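Local coordinates for protein ATP synthase epsilon chain (Caldalkalibacillus thermarum TA2.A1, PDB 5IK2) that forms the epsilon subunit of the F1 sector of a rotary ATP synthase, binds ATP, and probably takes part in proton-driven ATP synthesis, at residues H[16-28]-H[43-55]. The protein carries 2 engineered substitutions. Sequence-based numbering, arbitrary orientation.
Sequences FQGEADIVIARGV and TPLKTAPVRIKQG
Ile52 drives its CD1 methyl onto the Phe16 ring, over its centre, a CH-pi contact with CD1 3.4 Å from the ring centroid. Its other branch, CG2, packs on Ala20 CB, where a small residue leaves room for the methyl. Phe16 can meet it because its CG stands anti to the backbone N (chi1 -172°), which brings the ring to Ile52 from the opposite direction. Beside this buried group the extended Gln54 side chain reaches to the corner at Gly18, where NE2 donates to Glu19 O at 3.1 Å; the donor sits above the carbonyl plane. With an alanine at this position, Glu19 O would probably lose this donor and a gap would open beside Phe16 CZ.

On the sheet face carrying Ile24, Arg51 bends at chi3 (37°), and its guanidinium turns a face to the isoleucine, NH1 lying 3.6 Å from Ile24 CG1. Ile22 CG2 likewise rests alongside the aliphatic part of Lys53; these long chains cover apolar neighbours, and both also touch Glu58 on strand 57-64.

The backbones set this register: Ile24 and Arg51 form an antiparallel hydrogen-bonded pair, with Ile24 N to Arg51 O at 2.8 Å. Further along, a water 2.9 Å from each stands in for a direct bond between Arg26 N and Pro49 O; Pro49 has no N-H for Arg26 O, which takes Lys46 N instead (3.0 Å). Strand 4-9 pairs with strand 19-26 along its other edge, its Val6 touching Ala20 and Val23, and strand 57-64 continues the sheet beyond 48-54, an arrangement belonging to the N-terminal beta-sandwich domain of ATP synthase epsilon subunits.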
loop_
_atom_site.group_PDB
_atom_site.type_symbol
_atom_site.label_atom_id
_atom_site.label_comp_id
_atom_site.label_asym_id
_atom_site.label_seq_id
_atom_site.Cartn_x
_atom_site.Cartn_y
_atom_site.Cartn_z
ATOM N N PHE H 16 32.587 48.064 -20.674
ATOM C CA PHE H 16 33.768 48.777 -20.178
ATOM C C PHE H 16 33.351 49.958 -19.306
ATOM O O PHE H 16 32.368 50.639 -19.600
ATOM C CB PHE H 16 34.629 49.275 -21.346
ATOM C CG PHE H 16 35.959 49.842 -20.923
ATOM C CD1 PHE H 16 37.069 49.015 -20.783
ATOM C CD2 PHE H 16 36.101 51.203 -20.659
ATOM C CE1 PHE H 16 38.297 49.533 -20.390
ATOM C CE2 PHE H 16 37.325 51.726 -20.264
ATOM C CZ PHE H 16 38.424 50.890 -20.131
ATOM N N GLN H 17 34.111 50.179 -18.234
ATOM C CA GLN H 17 33.937 51.329 -17.345
ATOM C C GLN H 17 35.304 51.748 -16.806
ATOM O O GLN H 17 36.062 50.906 -16.320
ATOM C CB GLN H 17 33.008 50.978 -16.180
ATOM C CG GLN H 17 31.537 50.892 -16.546
ATOM C CD GLN H 17 30.648 50.679 -15.331
ATOM O OE1 GLN H 17 30.895 49.779 -14.525
ATOM N NE2 GLN H 17 29.609 51.503 -15.190
ATOM N N GLY H 18 35.614 53.040 -16.893
ATOM C CA GLY H 18 36.888 53.569 -16.394
ATOM C C GLY H 18 37.255 54.919 -16.978
ATOM O O GLY H 18 36.606 55.401 -17.907
ATOM N N GLU H 19 38.300 55.523 -16.418
ATOM C CA GLU H 19 38.825 56.800 -16.898
ATOM C C GLU H 19 39.990 56.559 -17.852
ATOM O O GLU H 19 40.957 55.889 -17.488
ATOM C CB GLU H 19 39.274 57.670 -15.725
ATOM C CG GLU H 19 38.122 58.176 -14.874
ATOM C CD GLU H 19 38.523 59.331 -13.979
ATOM O OE1 GLU H 19 39.479 59.168 -13.188
ATOM O OE2 GLU H 19 37.880 60.401 -14.067
ATOM N N ALA H 20 39.888 57.114 -19.061
ATOM C CA ALA H 20 40.870 56.900 -20.129
ATOM C C ALA H 20 41.587 58.192 -20.515
ATOM O O ALA H 20 41.022 59.282 -20.415
ATOM C CB ALA H 20 40.181 56.314 -21.347
ATOM N N ASP H 21 42.834 58.053 -20.964
ATOM C CA ASP H 21 43.609 59.178 -21.493
ATOM C C ASP H 21 43.088 59.579 -22.867
ATOM O O ASP H 21 42.898 60.763 -23.143
ATOM C CB ASP H 21 45.097 58.820 -21.594
ATOM C CG ASP H 21 45.742 58.611 -20.238
ATOM O OD1 ASP H 21 45.593 59.483 -19.358
ATOM O OD2 ASP H 21 46.413 57.578 -20.051
ATOM N N ILE H 22 42.874 58.580 -23.721
ATOM C CA ILE H 22 42.310 58.775 -25.057
ATOM C C ILE H 22 41.488 57.548 -25.472
ATOM O O ILE H 22 41.836 56.418 -25.123
ATOM C CB ILE H 22 43.421 59.085 -26.096
ATOM C CG1 ILE H 22 42.822 59.385 -27.476
ATOM C CG2 ILE H 22 44.441 57.952 -26.184
ATOM C CD1 ILE H 22 43.780 60.075 -28.425
ATOM N N VAL H 23 40.401 57.790 -26.205
ATOM C CA VAL H 23 39.532 56.736 -26.737
ATOM C C VAL H 23 39.597 56.779 -28.265
ATOM O O VAL H 23 39.069 57.703 -28.887
ATOM C CB VAL H 23 38.070 56.913 -26.264
ATOM C CG1 VAL H 23 37.171 55.813 -26.827
ATOM C CG2 VAL H 23 38.005 56.929 -24.743
ATOM N N ILE H 24 40.252 55.780 -28.859
ATOM C CA ILE H 24 40.405 55.696 -30.310
ATOM C C ILE H 24 39.240 54.880 -30.875
ATOM O O ILE H 24 39.131 53.681 -30.606
ATOM C CB ILE H 24 41.752 55.044 -30.718
ATOM C CG1 ILE H 24 42.948 55.706 -30.006
ATOM C CG2 ILE H 24 41.936 55.085 -32.234
ATOM C CD1 ILE H 24 43.172 57.170 -30.337
ATOM N N ALA H 25 38.373 55.539 -31.643
ATOM C CA ALA H 25 37.199 54.907 -32.253
ATOM C C ALA H 25 37.136 55.241 -33.741
ATOM O O ALA H 25 37.435 56.370 -34.140
ATOM C CB ALA H 25 35.933 55.373 -31.555
ATOM N N ARG H 26 36.741 54.259 -34.551
ATOM C CA ARG H 26 36.690 54.411 -36.007
ATOM C C ARG H 26 35.302 54.871 -36.459
ATOM O O ARG H 26 34.400 54.058 -36.661
ATOM C CB ARG H 26 37.087 53.102 -36.693
ATOM C CG ARG H 26 37.427 53.250 -38.170
ATOM C CD ARG H 26 37.727 51.905 -38.805
ATOM N NE ARG H 26 38.833 51.216 -38.135
ATOM C CZ ARG H 26 39.142 49.926 -38.279
ATOM N NH1 ARG H 26 38.436 49.128 -39.083
ATOM N NH2 ARG H 26 40.173 49.422 -37.602
ATOM N N GLY H 27 35.145 56.184 -36.609
ATOM C CA GLY H 27 33.898 56.774 -37.092
ATOM C C GLY H 27 33.668 56.514 -38.570
ATOM O O GLY H 27 34.600 56.164 -39.302
ATOM N N VAL H 28 32.418 56.676 -39.002
ATOM C CA VAL H 28 32.046 56.508 -40.420
ATOM C C VAL H 28 32.785 57.468 -41.368
ATOM O O VAL H 28 33.065 57.107 -42.513
ATOM C CB VAL H 28 30.511 56.604 -40.656
ATOM C CG1 VAL H 28 29.809 55.375 -40.093
ATOM C CG2 VAL H 28 29.908 57.885 -40.076
ATOM N N THR H 43 28.287 60.542 -33.565
ATOM C CA THR H 43 28.633 59.972 -34.871
ATOM C C THR H 43 28.461 58.445 -34.867
ATOM O O THR H 43 28.761 57.800 -33.860
ATOM C CB THR H 43 30.083 60.337 -35.281
ATOM O OG1 THR H 43 30.392 59.760 -36.558
ATOM C CG2 THR H 43 31.114 59.861 -34.246
ATOM N N PRO H 44 27.965 57.864 -35.982
ATOM C CA PRO H 44 27.998 56.400 -36.091
ATOM C C PRO H 44 29.425 55.867 -36.235
ATOM O O PRO H 44 30.294 56.558 -36.781
ATOM C CB PRO H 44 27.184 56.112 -37.363
ATOM C CG PRO H 44 26.379 57.339 -37.604
ATOM C CD PRO H 44 27.224 58.468 -37.105
ATOM N N LEU H 45 29.651 54.654 -35.737
ATOM C CA LEU H 45 30.944 53.986 -35.836
ATOM C C LEU H 45 30.851 52.831 -36.816
ATOM O O LEU H 45 29.804 52.190 -36.934
ATOM C CB LEU H 45 31.374 53.443 -34.471
ATOM C CG LEU H 45 31.571 54.442 -33.331
ATOM C CD1 LEU H 45 31.864 53.697 -32.037
ATOM C CD2 LEU H 45 32.686 55.426 -33.650
ATOM N N LYS H 46 31.952 52.574 -37.521
ATOM C CA LYS H 46 32.094 51.359 -38.318
ATOM C C LYS H 46 32.319 50.184 -37.380
ATOM O O LYS H 46 32.798 50.364 -36.257
ATOM C CB LYS H 46 33.276 51.467 -39.284
ATOM C CG LYS H 46 33.122 52.534 -40.353
ATOM C CD LYS H 46 34.357 52.606 -41.238
ATOM C CE LYS H 46 34.205 53.668 -42.315
ATOM N NZ LYS H 46 35.400 53.749 -43.202
ATOM N N THR H 47 31.966 48.986 -37.840
ATOM C CA THR H 47 32.255 47.762 -37.103
ATOM C C THR H 47 33.772 47.589 -37.081
ATOM O O THR H 47 34.382 47.267 -38.102
ATOM C CB THR H 47 31.562 46.537 -37.734
ATOM O OG1 THR H 47 30.142 46.700 -37.642
ATOM C CG2 THR H 47 31.960 45.242 -37.026
ATOM N N ALA H 48 34.367 47.842 -35.915
ATOM C CA ALA H 48 35.821 47.859 -35.754
ATOM C C ALA H 48 36.212 47.781 -34.271
ATOM O O ALA H 48 35.348 47.922 -33.399
ATOM C CB ALA H 48 36.390 49.121 -36.386
ATOM N N PRO H 49 37.508 47.538 -33.976
ATOM C CA PRO H 49 37.952 47.592 -32.579
ATOM C C PRO H 49 37.978 49.017 -32.020
ATOM O O PRO H 49 38.412 49.936 -32.714
ATOM C CB PRO H 49 39.379 47.019 -32.631
ATOM C CG PRO H 49 39.474 46.303 -33.931
ATOM C CD PRO H 49 38.581 47.056 -34.865
ATOM N N VAL H 50 37.501 49.183 -30.786
ATOM C CA VAL H 50 37.621 50.445 -30.048
ATOM C C VAL H 50 38.800 50.305 -29.087
ATOM O O VAL H 50 38.768 49.463 -28.189
ATOM C CB VAL H 50 36.334 50.776 -29.258
ATOM C CG1 VAL H 50 36.504 52.063 -28.451
ATOM C CG2 VAL H 50 35.141 50.890 -30.202
ATOM N N ARG H 51 39.830 51.125 -29.285
ATOM C CA ARG H 51 41.062 51.053 -28.495
ATOM C C ARG H 51 41.076 52.141 -27.419
ATOM O O ARG H 51 40.975 53.331 -27.731
ATOM C CB ARG H 51 42.281 51.164 -29.420
ATOM C CG ARG H 51 43.632 51.266 -28.716
ATOM C CD ARG H 51 44.771 50.701 -29.558
ATOM N NE ARG H 51 44.621 50.974 -30.991
ATOM C CZ ARG H 51 44.914 52.125 -31.604
ATOM N NH1 ARG H 51 45.390 53.174 -30.930
ATOM N NH2 ARG H 51 44.723 52.231 -32.918
ATOM N N ILE H 52 41.192 51.713 -26.158
ATOM C CA ILE H 52 41.237 52.611 -25.001
ATOM C C ILE H 52 42.628 52.546 -24.375
ATOM O O ILE H 52 43.059 51.475 -23.945
ATOM C CB ILE H 52 40.187 52.224 -23.930
ATOM C CG1 ILE H 52 38.781 52.181 -24.540
ATOM C CG2 ILE H 52 40.224 53.207 -22.760
ATOM C CD1 ILE H 52 37.717 51.650 -23.603
ATOM N N LYS H 53 43.314 53.689 -24.324
ATOM C CA LYS H 53 44.615 53.808 -23.656
ATOM C C LYS H 53 44.432 54.379 -22.254
ATOM O O LYS H 53 43.929 55.492 -22.094
ATOM C CB LYS H 53 45.562 54.714 -24.446
ATOM C CG LYS H 53 46.151 54.072 -25.688
ATOM C CD LYS H 53 46.902 55.095 -26.526
ATOM C CE LYS H 53 47.434 54.482 -27.810
ATOM N NZ LYS H 53 47.807 55.527 -28.802
ATOM N N GLN H 54 44.829 53.598 -21.250
ATOM C CA GLN H 54 44.916 54.053 -19.866
ATOM C C GLN H 54 46.386 54.012 -19.473
ATOM O O GLN H 54 46.848 53.054 -18.853
ATOM C CB GLN H 54 44.067 53.165 -18.953
ATOM C CG GLN H 54 42.571 53.322 -19.180
ATOM C CD GLN H 54 41.738 52.335 -18.386
ATOM O OE1 GLN H 54 41.999 51.133 -18.396
ATOM N NE2 GLN H 54 40.717 52.839 -17.703
ATOM N N GLY H 55 47.117 55.051 -19.875
ATOM C CA GLY H 55 48.553 55.153 -19.635
ATOM C C GLY H 55 49.348 54.109 -20.402
ATOM O O GLY H 55 49.483 54.191 -21.623
HETATM O O HOH W 1 36.165 51.674 -33.416
#